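Side-chain contacts in Rho guanine nucleotide exchange factor 12 (Homo sapiens, PDB 1TXD), which acts as a guanine nucleotide exchange factor for the GTPase RhoA, the fragment here comprising its catalytic DH domain and the adjoining PH domain: residues Glu103-Leu106 and Thr107-Ser110; Glu225-Gln228 and Arg229-Asp232; Val264-Val267 and Asn268-Lys271; Lys136-Gln139 and Lys140-Ser143; Val211-Ala214 and Val215-Ala218. The protein carries 1 engineered substitution. All coordinates share one frame; numbering follows the deposited sequence.

Interaction 1: Glu103-Leu106 and Thr107-Ser110; sequences EDLL and TWFS
Backbone hydrogen bonds come first: Trp108 N donates to Asp104 O at 2.9 Å and Phe109 N to Leu105 O at 3.0 Å, the i to i+4 pattern of the last turns of helix 102-109. Glu103 O takes two donors from Thr107, the amide N at 3.0 Å and the hydroxyl OG1 at 3.2 Å, and they reach it from opposite faces of its carbonyl plane. Thr107 can fold its hydroxyl back in this way because OG1 stands beside its own backbone N (chi1 -63°).

Asp104 covers one face of the Trp108 indole. Its CB lies over the six-membered ring, 4.0 Å from the centroid of the Trp108 ring and 22° off the normal, a CH-pi contact, while Asp104 O sits above the same ring system nearer its rim. Leu105 supplies the apolar part, its side chain coming in obliquely: CD2 touches Trp108 CE3 at 3.6 Å and reaches Phe109 CE2 more loosely at 4.2 Å.

The charged ends turn elsewhere, Asp104 to a salt bridge with Arg92 and Glu103 to one with Lys196. Trp108 packs on Leu82 and Met86 of helix 72-90, and Phe109 meets the ring of Tyr177. The helix ends at Ser110. This is the C-terminal end of a short amphipathic helix, its large side chains built into the helical bundle of the DH domain.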
loop_
_atom_site.group_PDB
_atom_site.type_symbol
_atom_site.label_atom_id
_atom_site.label_comp_id
_atom_site.label_asym_id
_atom_site.label_seq_id
_atom_site.Cartn_x
_atom_site.Cartn_y
_atom_site.Cartn_z
ATOM N N GLU A 103 -29.360 6.516 5.355
ATOM C CA GLU A 103 -29.659 5.748 4.170
ATOM C C GLU A 103 -28.726 6.145 3.032
ATOM O O GLU A 103 -28.307 5.301 2.249
ATOM C CB GLU A 103 -31.137 5.924 3.766
ATOM C CG GLU A 103 -31.688 4.782 2.926
ATOM C CD GLU A 103 -31.694 3.440 3.657
ATOM O OE1 GLU A 103 -32.346 3.339 4.732
ATOM O OE2 GLU A 103 -31.061 2.484 3.154
ATOM N N ASP A 104 -28.395 7.431 2.968
ATOM C CA ASP A 104 -27.450 7.924 1.970
ATOM C C ASP A 104 -26.062 7.337 2.229
ATOM O O ASP A 104 -25.425 6.860 1.338
ATOM C CB ASP A 104 -27.395 9.443 1.969
ATOM C CG ASP A 104 -28.744 10.051 1.834
ATOM O OD1 ASP A 104 -29.430 9.756 0.835
ATOM O OD2 ASP A 104 -29.213 10.809 2.705
ATOM N N LEU A 105 -25.649 7.335 3.480
ATOM C CA LEU A 105 -24.382 6.746 3.872
ATOM C C LEU A 105 -24.312 5.273 3.533
ATOM O O LEU A 105 -23.259 4.769 3.147
ATOM C CB LEU A 105 -24.156 6.948 5.360
ATOM C CG LEU A 105 -24.039 8.401 5.822
ATOM C CD1 LEU A 105 -23.912 8.377 7.299
ATOM C CD2 LEU A 105 -22.851 9.097 5.220
ATOM N N LEU A 106 -25.441 4.596 3.639
ATOM C CA LEU A 106 -25.531 3.205 3.251
ATOM C C LEU A 106 -25.460 2.996 1.730
ATOM O O LEU A 106 -24.882 2.022 1.279
ATOM C CB LEU A 106 -26.802 2.558 3.839
ATOM C CG LEU A 106 -26.661 2.193 5.322
ATOM C CD1 LEU A 106 -27.943 1.469 5.870
ATOM C CD2 LEU A 106 -25.404 1.351 5.602
ATOM N N THR A 107 -26.040 3.901 0.955
ATOM C CA THR A 107 -25.868 3.914 -0.505
ATOM C C THR A 107 -24.416 4.194 -0.960
ATOM O O THR A 107 -23.939 3.606 -1.957
ATOM C CB THR A 107 -26.844 4.960 -1.112
ATOM O OG1 THR A 107 -28.188 4.553 -0.830
ATOM C CG2 THR A 107 -26.804 4.943 -2.623
ATOM N N TRP A 108 -23.720 5.089 -0.240
ATOM C CA TRP A 108 -22.382 5.511 -0.592
ATOM C C TRP A 108 -21.334 4.457 -0.229
ATOM O O TRP A 108 -20.384 4.235 -0.992
ATOM C CB TRP A 108 -22.026 6.850 0.083
ATOM C CG TRP A 108 -22.940 7.937 -0.277
ATOM C CD1 TRP A 108 -23.720 7.997 -1.382
ATOM C CD2 TRP A 108 -23.194 9.149 0.456
ATOM N NE1 TRP A 108 -24.460 9.153 -1.380
ATOM C CE2 TRP A 108 -24.145 9.887 -0.275
ATOM C CE3 TRP A 108 -22.706 9.690 1.643
ATOM C CZ2 TRP A 108 -24.635 11.131 0.150
ATOM C CZ3 TRP A 108 -23.194 10.923 2.069
ATOM C CH2 TRP A 108 -24.149 11.630 1.318
ATOM N N PHE A 109 -21.549 3.777 0.898
ATOM C CA PHE A 109 -20.507 2.986 1.544
ATOM C C PHE A 109 -20.850 1.538 1.842
ATOM O O PHE A 109 -20.092 0.859 2.558
ATOM C CB PHE A 109 -20.092 3.687 2.863
ATOM C CG PHE A 109 -19.537 5.066 2.662
ATOM C CD1 PHE A 109 -18.447 5.271 1.823
ATOM C CD2 PHE A 109 -20.091 6.167 3.323
ATOM C CE1 PHE A 109 -17.938 6.528 1.633
ATOM C CE2 PHE A 109 -19.596 7.419 3.138
ATOM C CZ PHE A 109 -18.498 7.615 2.299
ATOM N N SER A 110 -21.974 1.050 1.315
ATOM C CA SER A 110 -22.299 -0.383 1.341
ATOM C C SER A 110 -22.824 -0.843 -0.019
ATOM O O SER A 110 -23.107 -0.034 -0.908
ATOM C CB SER A 110 -23.345 -0.688 2.435
ATOM O OG SER A 110 -24.548 -0.021 2.135
#

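Interaction 2: Glu225-Gln228 and Arg229-Asp232; sequences EDYQ and RRLD
The guanidinium of Arg230 has the Tyr227 ring at its edge, CD1 lying in its plane, with Arg230 NH2 3.6 Å from Tyr227 CE1; the two flat groups are turned 41° apart, and the side chains run alongside each other in the same direction. The Arg229 guanidinium has Asp226 O over one face. In its plane, at the edge, comes Asp226 OD1, to which Arg229 NH2 donates over 3.0 Å at 157°. That oxygen is met from above the carboxylate plane, and the two planes are well turned from each other.

The other carboxylate oxygen, Asp226 OD2, lies 3.5 Å from Arg230 NE but well out of the guanidinium plane, a salt bridge of charge alone. Asp226 can face both arginines because its CG is anti to the backbone N (chi1 -168°), which carries the carboxylate forward along the helix. Beneath it, Arg230 N bonds to Asp226 O at 3.1 Å. On another side of the helix, Leu231 CD2 rests 3.4 Å from Gln228 OE1, whose amide is bound to the backbone of Leu250 and Leu252.

Helix 191-230 gives way here to strand 231-232, which pairs with strand 293-295. One carboxylate thus answers two arginines, directionally on one side and by charge on the other, so its negative charge is probably well balanced at this partly exposed helix end.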
loop_
_atom_site.group_PDB
_atom_site.type_symbol
_atom_site.label_atom_id
_atom_site.label_comp_id
_atom_site.label_asym_id
_atom_site.label_seq_id
_atom_site.Cartn_x
_atom_site.Cartn_y
_atom_site.Cartn_z
ATOM N N GLU A 225 10.526 -6.641 -6.413
ATOM C CA GLU A 225 10.789 -6.181 -7.784
ATOM C C GLU A 225 12.081 -5.358 -7.820
ATOM O O GLU A 225 12.839 -5.335 -8.805
ATOM C CB GLU A 225 9.594 -5.327 -8.235
ATOM C CG GLU A 225 9.587 -4.964 -9.676
ATOM C CD GLU A 225 8.260 -4.314 -10.058
ATOM O OE1 GLU A 225 7.241 -5.030 -10.086
ATOM O OE2 GLU A 225 8.243 -3.096 -10.315
ATOM N N ASP A 226 12.280 -4.641 -6.724
ATOM C CA ASP A 226 13.496 -3.882 -6.442
ATOM C C ASP A 226 14.667 -4.832 -6.229
ATOM O O ASP A 226 15.740 -4.632 -6.784
ATOM C CB ASP A 226 13.313 -3.038 -5.162
ATOM C CG ASP A 226 14.432 -2.016 -4.978
ATOM O OD1 ASP A 226 14.593 -1.131 -5.867
ATOM O OD2 ASP A 226 15.193 -2.045 -3.983
ATOM N N TYR A 227 14.465 -5.863 -5.403
ATOM C CA TYR A 227 15.535 -6.828 -5.184
ATOM C C TYR A 227 15.857 -7.498 -6.515
ATOM O O TYR A 227 17.017 -7.580 -6.898
ATOM C CB TYR A 227 15.119 -7.834 -4.130
ATOM C CG TYR A 227 14.944 -7.256 -2.751
ATOM C CD1 TYR A 227 15.444 -5.998 -2.394
ATOM C CD2 TYR A 227 14.321 -7.987 -1.786
ATOM C CE1 TYR A 227 15.263 -5.479 -1.100
ATOM C CE2 TYR A 227 14.155 -7.502 -0.504
ATOM C CZ TYR A 227 14.630 -6.256 -0.156
ATOM O OH TYR A 227 14.435 -5.834 1.157
ATOM N N GLN A 228 14.831 -7.907 -7.259
ATOM C CA GLN A 228 15.038 -8.573 -8.556
ATOM C C GLN A 228 15.802 -7.713 -9.538
ATOM O O GLN A 228 16.480 -8.235 -10.436
ATOM C CB GLN A 228 13.704 -8.997 -9.202
ATOM C CG GLN A 228 13.829 -9.750 -10.581
ATOM C CD GLN A 228 14.608 -11.084 -10.490
ATOM O OE1 GLN A 228 15.063 -11.481 -9.419
ATOM N NE2 GLN A 228 14.758 -11.760 -11.620
ATOM N N ARG A 229 15.699 -6.400 -9.376
ATOM C CA ARG A 229 16.394 -5.465 -10.275
ATOM C C ARG A 229 17.875 -5.403 -9.904
ATOM O O ARG A 229 18.735 -5.487 -10.762
ATOM C CB ARG A 229 15.753 -4.073 -10.190
ATOM C CG ARG A 229 16.102 -3.120 -11.318
ATOM C CD ARG A 229 15.531 -1.700 -11.124
ATOM N NE ARG A 229 15.653 -1.244 -9.737
ATOM C CZ ARG A 229 16.788 -0.842 -9.153
ATOM N NH1 ARG A 229 17.937 -0.798 -9.826
ATOM N NH2 ARG A 229 16.776 -0.473 -7.874
ATOM N N ARG A 230 18.151 -5.300 -8.607
ATOM C CA ARG A 230 19.523 -5.189 -8.087
ATOM C C ARG A 230 20.330 -6.517 -8.132
ATOM O O ARG A 230 21.550 -6.524 -7.951
ATOM C CB ARG A 230 19.474 -4.614 -6.656
ATOM C CG ARG A 230 18.800 -3.218 -6.596
ATOM C CD ARG A 230 19.007 -2.462 -5.290
ATOM N NE ARG A 230 18.465 -3.197 -4.141
ATOM C CZ ARG A 230 18.973 -3.191 -2.905
ATOM N NH1 ARG A 230 20.065 -2.493 -2.612
ATOM N NH2 ARG A 230 18.386 -3.898 -1.944
ATOM N N LEU A 231 19.631 -7.622 -8.392
ATOM C CA LEU A 231 20.219 -8.961 -8.489
ATOM C C LEU A 231 21.318 -9.025 -9.553
ATOM O O LEU A 231 21.099 -8.665 -10.709
ATOM C CB LEU A 231 19.107 -9.990 -8.793
ATOM C CG LEU A 231 19.363 -11.500 -8.659
ATOM C CD1 LEU A 231 19.286 -11.944 -7.190
ATOM C CD2 LEU A 231 18.387 -12.318 -9.535
ATOM N N ASP A 232 22.495 -9.503 -9.143
ATOM C CA ASP A 232 23.701 -9.529 -9.979
ATOM C C ASP A 232 24.199 -10.970 -10.176
ATOM O O ASP A 232 24.885 -11.524 -9.312
ATOM C CB ASP A 232 24.806 -8.664 -9.340
ATOM C CG ASP A 232 26.112 -8.672 -10.135
ATOM O OD1 ASP A 232 26.122 -9.143 -11.292
ATOM O OD2 ASP A 232 27.181 -8.206 -9.681
#

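Interaction 3: Val264-Val267 and Asn268-Lys271; sequences VWKV and NRDK
Val267 and Asn268 join the two segments where strand 257-266 runs out. Lys266 still has an extended backbone, Val267 turns to helical angles (phi -84°, psi -47°), and Asn268 is extended again before Arg269 and Asp270 return to helical values. No clear hydrogen bond links the segments as the chain starts the hairpin towards strand 275-280; the contacts that can be read with confidence are van der Waals ones.

Lys266 lies along the second segment. Its CG rests against Asn268 O at 3.1 Å, CE comes within 4.0 Å of Arg269 CA, and NZ ends 3.5 Å from Arg269 CG. The chain is extended as far as CE and bends only at the last torsion (chi4 -90°), which leaves the ammonium beside the aliphatic part of Arg269; the two side chains lie alongside each other, pointing the same way. Their charged ends stay apart, with Lys266 NZ 5.8 Å from Arg269 NE. An alanine in place of Lys266 would probably leave Asn268 O without the CG that lies on it and let the Arg269 side chain move more freely.

Across the bend, one branch of Val267 does the touching: CG1 meets Lys271 CB at 3.5 Å, the side chains passing at a slant, and the same methyl lies 3.1 Å from Asn268 N. Towards the sheet of the PH domain, Trp265 packs on Leu349 and Lys266 touches Glu348, both on strand 344-350. Each of these close contacts has an aliphatic carbon on at least one side. Lys266 and Arg269 probably gain little from electrostatics with each other; their pairing looks mainly a matter of aliphatic shape.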
loop_
_atom_site.group_PDB
_atom_site.type_symbol
_atom_site.label_atom_id
_atom_site.label_comp_id
_atom_site.label_asym_id
_atom_site.label_seq_id
_atom_site.Cartn_x
_atom_site.Cartn_y
_atom_site.Cartn_z
ATOM N N VAL A 264 24.718 -14.217 8.660
ATOM C CA VAL A 264 26.147 -14.403 8.420
ATOM C C VAL A 264 26.298 -15.812 7.819
ATOM O O VAL A 264 25.368 -16.620 7.904
ATOM C CB VAL A 264 26.934 -14.214 9.748
ATOM C CG1 VAL A 264 28.359 -14.768 9.675
ATOM C CG2 VAL A 264 26.958 -12.735 10.133
ATOM N N TRP A 265 27.426 -16.101 7.170
ATOM C CA TRP A 265 27.661 -17.442 6.622
ATOM C C TRP A 265 29.059 -17.946 6.951
ATOM O O TRP A 265 30.029 -17.607 6.264
ATOM C CB TRP A 265 27.439 -17.478 5.106
ATOM C CG TRP A 265 27.612 -18.858 4.499
ATOM C CD1 TRP A 265 27.718 -20.053 5.169
ATOM C CD2 TRP A 265 27.696 -19.181 3.103
ATOM N NE1 TRP A 265 27.864 -21.088 4.276
ATOM C CE2 TRP A 265 27.850 -20.583 3.000
ATOM C CE3 TRP A 265 27.655 -18.424 1.921
ATOM C CZ2 TRP A 265 27.964 -21.242 1.768
ATOM C CZ3 TRP A 265 27.766 -19.082 0.693
ATOM C CH2 TRP A 265 27.920 -20.476 0.631
ATOM N N LYS A 266 29.147 -18.760 8.006
ATOM C CA LYS A 266 30.388 -19.448 8.381
ATOM C C LYS A 266 30.684 -20.527 7.331
ATOM O O LYS A 266 30.063 -21.599 7.329
ATOM C CB LYS A 266 30.258 -20.057 9.790
ATOM C CG LYS A 266 31.561 -20.517 10.427
ATOM C CD LYS A 266 31.296 -21.289 11.721
ATOM C CE LYS A 266 32.584 -21.707 12.424
ATOM N NZ LYS A 266 33.071 -23.050 11.990
ATOM N N VAL A 267 31.598 -20.210 6.412
ATOM C CA VAL A 267 32.033 -21.156 5.380
ATOM C C VAL A 267 33.130 -22.052 5.978
ATOM O O VAL A 267 33.083 -23.276 5.840
ATOM C CB VAL A 267 32.465 -20.432 4.048
ATOM C CG1 VAL A 267 33.770 -19.632 4.194
ATOM C CG2 VAL A 267 32.566 -21.428 2.897
ATOM N N ASN A 268 34.100 -21.421 6.644
ATOM C CA ASN A 268 35.070 -22.096 7.509
ATOM C C ASN A 268 35.110 -21.388 8.863
ATOM O O ASN A 268 34.387 -20.412 9.091
ATOM C CB ASN A 268 36.488 -22.068 6.915
ATOM C CG ASN A 268 36.528 -22.406 5.433
ATOM O OD1 ASN A 268 35.730 -23.199 4.932
ATOM N ND2 ASN A 268 37.487 -21.815 4.727
ATOM N N ARG A 269 35.966 -21.874 9.755
ATOM C CA ARG A 269 36.267 -21.164 10.993
ATOM C C ARG A 269 36.977 -19.846 10.674
ATOM O O ARG A 269 36.712 -18.819 11.301
ATOM C CB ARG A 269 37.159 -22.014 11.900
ATOM C CG ARG A 269 36.522 -23.310 12.388
ATOM C CD ARG A 269 37.433 -24.152 13.270
ATOM N NE ARG A 269 38.691 -24.492 12.598
ATOM C CZ ARG A 269 39.839 -23.815 12.710
ATOM N NH1 ARG A 269 39.932 -22.718 13.459
ATOM N NH2 ARG A 269 40.912 -24.238 12.046
ATOM N N ASP A 270 37.867 -19.889 9.685
ATOM C CA ASP A 270 38.678 -18.733 9.304
ATOM C C ASP A 270 37.878 -17.640 8.570
ATOM O O ASP A 270 38.142 -16.451 8.764
ATOM C CB ASP A 270 39.863 -19.184 8.436
ATOM C CG ASP A 270 40.791 -20.146 9.157
ATOM O OD1 ASP A 270 41.628 -19.690 9.966
ATOM O OD2 ASP A 270 40.760 -21.380 8.972
ATOM N N LYS A 271 36.907 -18.037 7.744
ATOM C CA LYS A 271 36.200 -17.100 6.856
ATOM C C LYS A 271 34.708 -16.924 7.184
ATOM O O LYS A 271 34.078 -17.810 7.769
ATOM C CB LYS A 271 36.361 -17.548 5.396
ATOM C CG LYS A 271 37.770 -17.314 4.826
ATOM C CD LYS A 271 38.337 -18.537 4.084
ATOM C CE LYS A 271 39.695 -18.962 4.637
ATOM N NZ LYS A 271 40.091 -20.347 4.238
#

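Interaction 4: Lys136-Gln139 and Lys140-Ser143; sequences KSRQ and KKDS
Arg138 and Lys141 cross with NH1 of the arginine 3.8 Å from CD of the lysine, and a water joins their charged ends. This water accepts from Arg138 NH1 at 2.9 Å, lying in the guanidinium plane at its edge, and more weakly from Lys141 NZ; Ser137 OG is bonded to it too, at 3.0 Å.

Around this first shell, Arg138 is bent at chi2 and chi3, which carries its guanidinium forward along the helix, towards Lys141 and Asp142. Lys141 runs out nearly straight beyond CG, its CD passing 3.3 Å from Ser137 O. Ser137 OG also bonds to Met134 O, one turn earlier.

Further out, Asp142 N donates to Arg138 O at 2.8 Å as helix 128-141 ends, and Asp142 OD1 accepts from Arg144 N as the N-cap of helix 143-154. Arg138 also packs on Phe145 of that next helix.

Arg138 NH1 and Lys141 NZ are only 4.4 Å apart, a like-charge pair that the shared water probably screens; Asp142 OD2, at 4.6 Å from Arg138 NH2, is too far for a salt bridge but may ease the positive charge.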
loop_
_atom_site.group_PDB
_atom_site.type_symbol
_atom_site.label_atom_id
_atom_site.label_comp_id
_atom_site.label_asym_id
_atom_site.label_seq_id
_atom_site.Cartn_x
_atom_site.Cartn_y
_atom_site.Cartn_z
ATOM N N LYS A 136 10.696 8.294 -9.400
ATOM C CA LYS A 136 12.117 8.436 -9.182
ATOM C C LYS A 136 12.966 7.930 -10.324
ATOM O O LYS A 136 13.972 8.553 -10.649
ATOM C CB LYS A 136 12.610 7.672 -7.928
ATOM C CG LYS A 136 12.125 8.213 -6.595
ATOM C CD LYS A 136 13.231 8.066 -5.512
ATOM C CE LYS A 136 13.389 6.611 -5.071
ATOM N NZ LYS A 136 14.632 6.347 -4.201
ATOM N N SER A 137 12.588 6.787 -10.914
ATOM C CA SER A 137 13.413 6.202 -11.946
ATOM C C SER A 137 13.289 7.049 -13.191
ATOM O O SER A 137 14.290 7.247 -13.841
ATOM C CB SER A 137 13.147 4.699 -12.208
ATOM O OG SER A 137 11.925 4.471 -12.862
ATOM N N ARG A 138 12.136 7.598 -13.513
ATOM C CA ARG A 138 12.091 8.505 -14.704
ATOM C C ARG A 138 12.803 9.824 -14.398
ATOM O O ARG A 138 13.412 10.395 -15.267
ATOM C CB ARG A 138 10.698 8.726 -15.232
ATOM C CG ARG A 138 9.867 7.477 -15.669
ATOM C CD ARG A 138 10.601 6.477 -16.461
ATOM N NE ARG A 138 11.153 6.950 -17.697
ATOM C CZ ARG A 138 12.025 6.248 -18.393
ATOM N NH1 ARG A 138 12.419 5.094 -17.935
ATOM N NH2 ARG A 138 12.487 6.690 -19.557
ATOM N N GLN A 139 12.786 10.302 -13.150
ATOM C CA GLN A 139 13.480 11.545 -12.835
ATOM C C GLN A 139 14.997 11.341 -13.089
ATOM O O GLN A 139 15.716 12.251 -13.615
ATOM C CB GLN A 139 13.229 11.973 -11.355
ATOM C CG GLN A 139 11.814 12.535 -11.189
ATOM C CD GLN A 139 11.443 12.904 -9.809
ATOM O OE1 GLN A 139 11.596 12.111 -8.843
ATOM N NE2 GLN A 139 10.976 14.110 -9.677
ATOM N N LYS A 140 15.454 10.135 -12.727
ATOM C CA LYS A 140 16.843 9.752 -12.729
ATOM C C LYS A 140 17.399 9.482 -14.152
ATOM O O LYS A 140 18.579 9.712 -14.408
ATOM C CB LYS A 140 17.006 8.515 -11.816
ATOM C CG LYS A 140 18.401 7.894 -11.791
ATOM C CD LYS A 140 18.369 6.409 -11.285
ATOM C CE LYS A 140 19.400 5.516 -12.036
ATOM N NZ LYS A 140 20.573 5.114 -11.178
ATOM N N LYS A 141 16.537 9.048 -15.066
ATOM C CA LYS A 141 16.952 8.640 -16.383
ATOM C C LYS A 141 16.507 9.565 -17.469
ATOM O O LYS A 141 17.095 9.543 -18.527
ATOM C CB LYS A 141 16.313 7.332 -16.749
ATOM C CG LYS A 141 16.891 6.125 -16.115
ATOM C CD LYS A 141 15.713 5.122 -16.001
ATOM C CE LYS A 141 16.180 3.800 -15.778
ATOM N NZ LYS A 141 15.176 2.889 -15.351
ATOM N N ASP A 142 15.447 10.346 -17.250
ATOM C CA ASP A 142 14.862 11.170 -18.346
ATOM C C ASP A 142 14.753 12.674 -18.020
ATOM O O ASP A 142 13.753 13.122 -17.405
ATOM C CB ASP A 142 13.476 10.654 -18.683
ATOM C CG ASP A 142 12.835 11.426 -19.786
ATOM O OD1 ASP A 142 13.436 12.344 -20.425
ATOM O OD2 ASP A 142 11.710 11.157 -20.113
ATOM N N SER A 143 15.720 13.454 -18.496
ATOM C CA SER A 143 15.707 14.889 -18.330
ATOM C C SER A 143 14.358 15.569 -18.595
ATOM O O SER A 143 14.010 16.499 -17.907
ATOM C CB SER A 143 16.741 15.550 -19.255
ATOM O OG SER A 143 17.965 15.364 -18.633
HETATM O O HOH W 1 11.911 3.397 -15.633
#

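Interaction 5: Val211-Ala214 and Val215-Ala218; sequences VNQA and VKEA
Glu217 reaches back one turn to Gln213, and its chain can be followed outward. Glu217 CB lies 3.7 Å from both Gln213 O and Ala214 O, resting on the carbonyls of the preceding turn. Glu217 CG passes 4.2 Å from Gln213 NE2. Glu217 CD comes nearer, 3.7 Å from Gln213 NE2, and OE2 accepts the N-H of Gln213 NE2 at 3.0 Å. The donor arrives from above the carboxylate plane, and the bond is moderately bent, 145° at the hydrogen. Amide and carboxylate are turned 49° against each other as the chains cross.

Gln213 CG is anti to the backbone N (chi1 -176°), and a bend at chi2 then swings the amide along the helix towards Glu217. An alanine in place of Glu217 would remove the acceptor, and the Gln213 amide would probably be set free to turn.

Beneath this side-chain bond the main chain is regular: Glu217 N bonds to Gln213 O almost straight, and Ala218 N to Ala214 O at 2.9 Å. On the inner side, Val211 CG1 and Val215 CG2 make a looser apolar contact at 4.3 Å.

All of this lies on the long helix 191-230. Val211 and Val215 pack against Met171 of helix 169-186 and Cys125 of helix 112-126, and Ala218 touches Ser126 at the end of the latter, so the valines and Ala218 fasten the helix to the DH bundle while Gln213 and Lys216 lie on its exposed side.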
loop_
_atom_site.group_PDB
_atom_site.type_symbol
_atom_site.label_atom_id
_atom_site.label_comp_id
_atom_site.label_asym_id
_atom_site.label_seq_id
_atom_site.Cartn_x
_atom_site.Cartn_y
_atom_site.Cartn_z
ATOM N N VAL A 211 -8.504 -2.247 1.530
ATOM C CA VAL A 211 -7.505 -1.450 0.850
ATOM C C VAL A 211 -6.150 -1.667 1.508
ATOM O O VAL A 211 -5.192 -2.008 0.838
ATOM C CB VAL A 211 -7.886 -0.034 0.783
ATOM C CG1 VAL A 211 -6.671 0.826 0.290
ATOM C CG2 VAL A 211 -9.050 0.057 -0.172
ATOM N N ASN A 212 -6.089 -1.534 2.819
ATOM C CA ASN A 212 -4.844 -1.787 3.557
ATOM C C ASN A 212 -4.171 -3.125 3.281
ATOM O O ASN A 212 -2.954 -3.237 3.400
ATOM C CB ASN A 212 -5.046 -1.660 5.081
ATOM C CG ASN A 212 -5.015 -0.209 5.562
ATOM O OD1 ASN A 212 -4.580 0.704 4.836
ATOM N ND2 ASN A 212 -5.508 0.020 6.771
ATOM N N GLN A 213 -4.951 -4.155 2.978
ATOM C CA GLN A 213 -4.396 -5.502 2.853
ATOM C C GLN A 213 -3.776 -5.615 1.451
ATOM O O GLN A 213 -2.733 -6.201 1.253
ATOM C CB GLN A 213 -5.514 -6.532 3.135
ATOM C CG GLN A 213 -5.139 -7.993 3.153
ATOM C CD GLN A 213 -3.781 -8.261 3.783
ATOM O OE1 GLN A 213 -3.586 -7.989 4.971
ATOM N NE2 GLN A 213 -2.838 -8.786 2.986
ATOM N N ALA A 214 -4.430 -4.988 0.483
ATOM C CA ALA A 214 -3.923 -4.916 -0.861
ATOM C C ALA A 214 -2.617 -4.135 -0.864
ATOM O O ALA A 214 -1.723 -4.446 -1.627
ATOM C CB ALA A 214 -4.968 -4.235 -1.794
ATOM N N VAL A 215 -2.520 -3.113 -0.020
ATOM C CA VAL A 215 -1.340 -2.253 0.042
ATOM C C VAL A 215 -0.193 -3.072 0.556
ATOM O O VAL A 215 0.856 -3.091 -0.065
ATOM C CB VAL A 215 -1.578 -0.915 0.904
ATOM C CG1 VAL A 215 -0.257 -0.233 1.320
ATOM C CG2 VAL A 215 -2.430 0.130 0.099
ATOM N N LYS A 216 -0.409 -3.786 1.658
ATOM C CA LYS A 216 0.584 -4.703 2.211
ATOM C C LYS A 216 1.065 -5.705 1.133
ATOM O O LYS A 216 2.253 -5.773 0.857
ATOM C CB LYS A 216 0.009 -5.416 3.441
ATOM C CG LYS A 216 0.983 -6.323 4.226
ATOM C CD LYS A 216 0.442 -6.664 5.611
ATOM C CE LYS A 216 1.192 -7.852 6.263
ATOM N NZ LYS A 216 0.581 -8.300 7.585
ATOM N N GLU A 217 0.139 -6.428 0.497
ATOM C CA GLU A 217 0.482 -7.381 -0.572
ATOM C C GLU A 217 1.377 -6.677 -1.562
ATOM O O GLU A 217 2.454 -7.152 -1.877
ATOM C CB GLU A 217 -0.777 -8.033 -1.236
ATOM C CG GLU A 217 -1.084 -9.481 -0.758
ATOM C CD GLU A 217 -2.573 -9.846 -0.551
ATOM O OE1 GLU A 217 -3.406 -9.584 -1.442
ATOM O OE2 GLU A 217 -2.928 -10.429 0.502
ATOM N N ALA A 218 0.978 -5.493 -2.018
ATOM C CA ALA A 218 1.756 -4.766 -2.998
ATOM C C ALA A 218 3.117 -4.232 -2.504
ATOM O O ALA A 218 4.074 -4.286 -3.228
ATOM C CB ALA A 218 0.929 -3.632 -3.607
#

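From the N terminus, interaction 1 comes first, at the end of helix 102-109, followed by interaction 4 where helix 128-141 passes into helix 143-154; both belong to the DH domain, with centres about 43 Å apart. Interactions 5 and 2 then follow on one helix, 191-230, their centres about 21 Å apart: the former against the bundle, the latter where the helix joins the sheet of the PH domain. Interaction 3 comes last, at the start of a turn of that sheet. All five run in series, none nesting or crossing, and each spans only a local turn. Helix 191-230 connects the two domains.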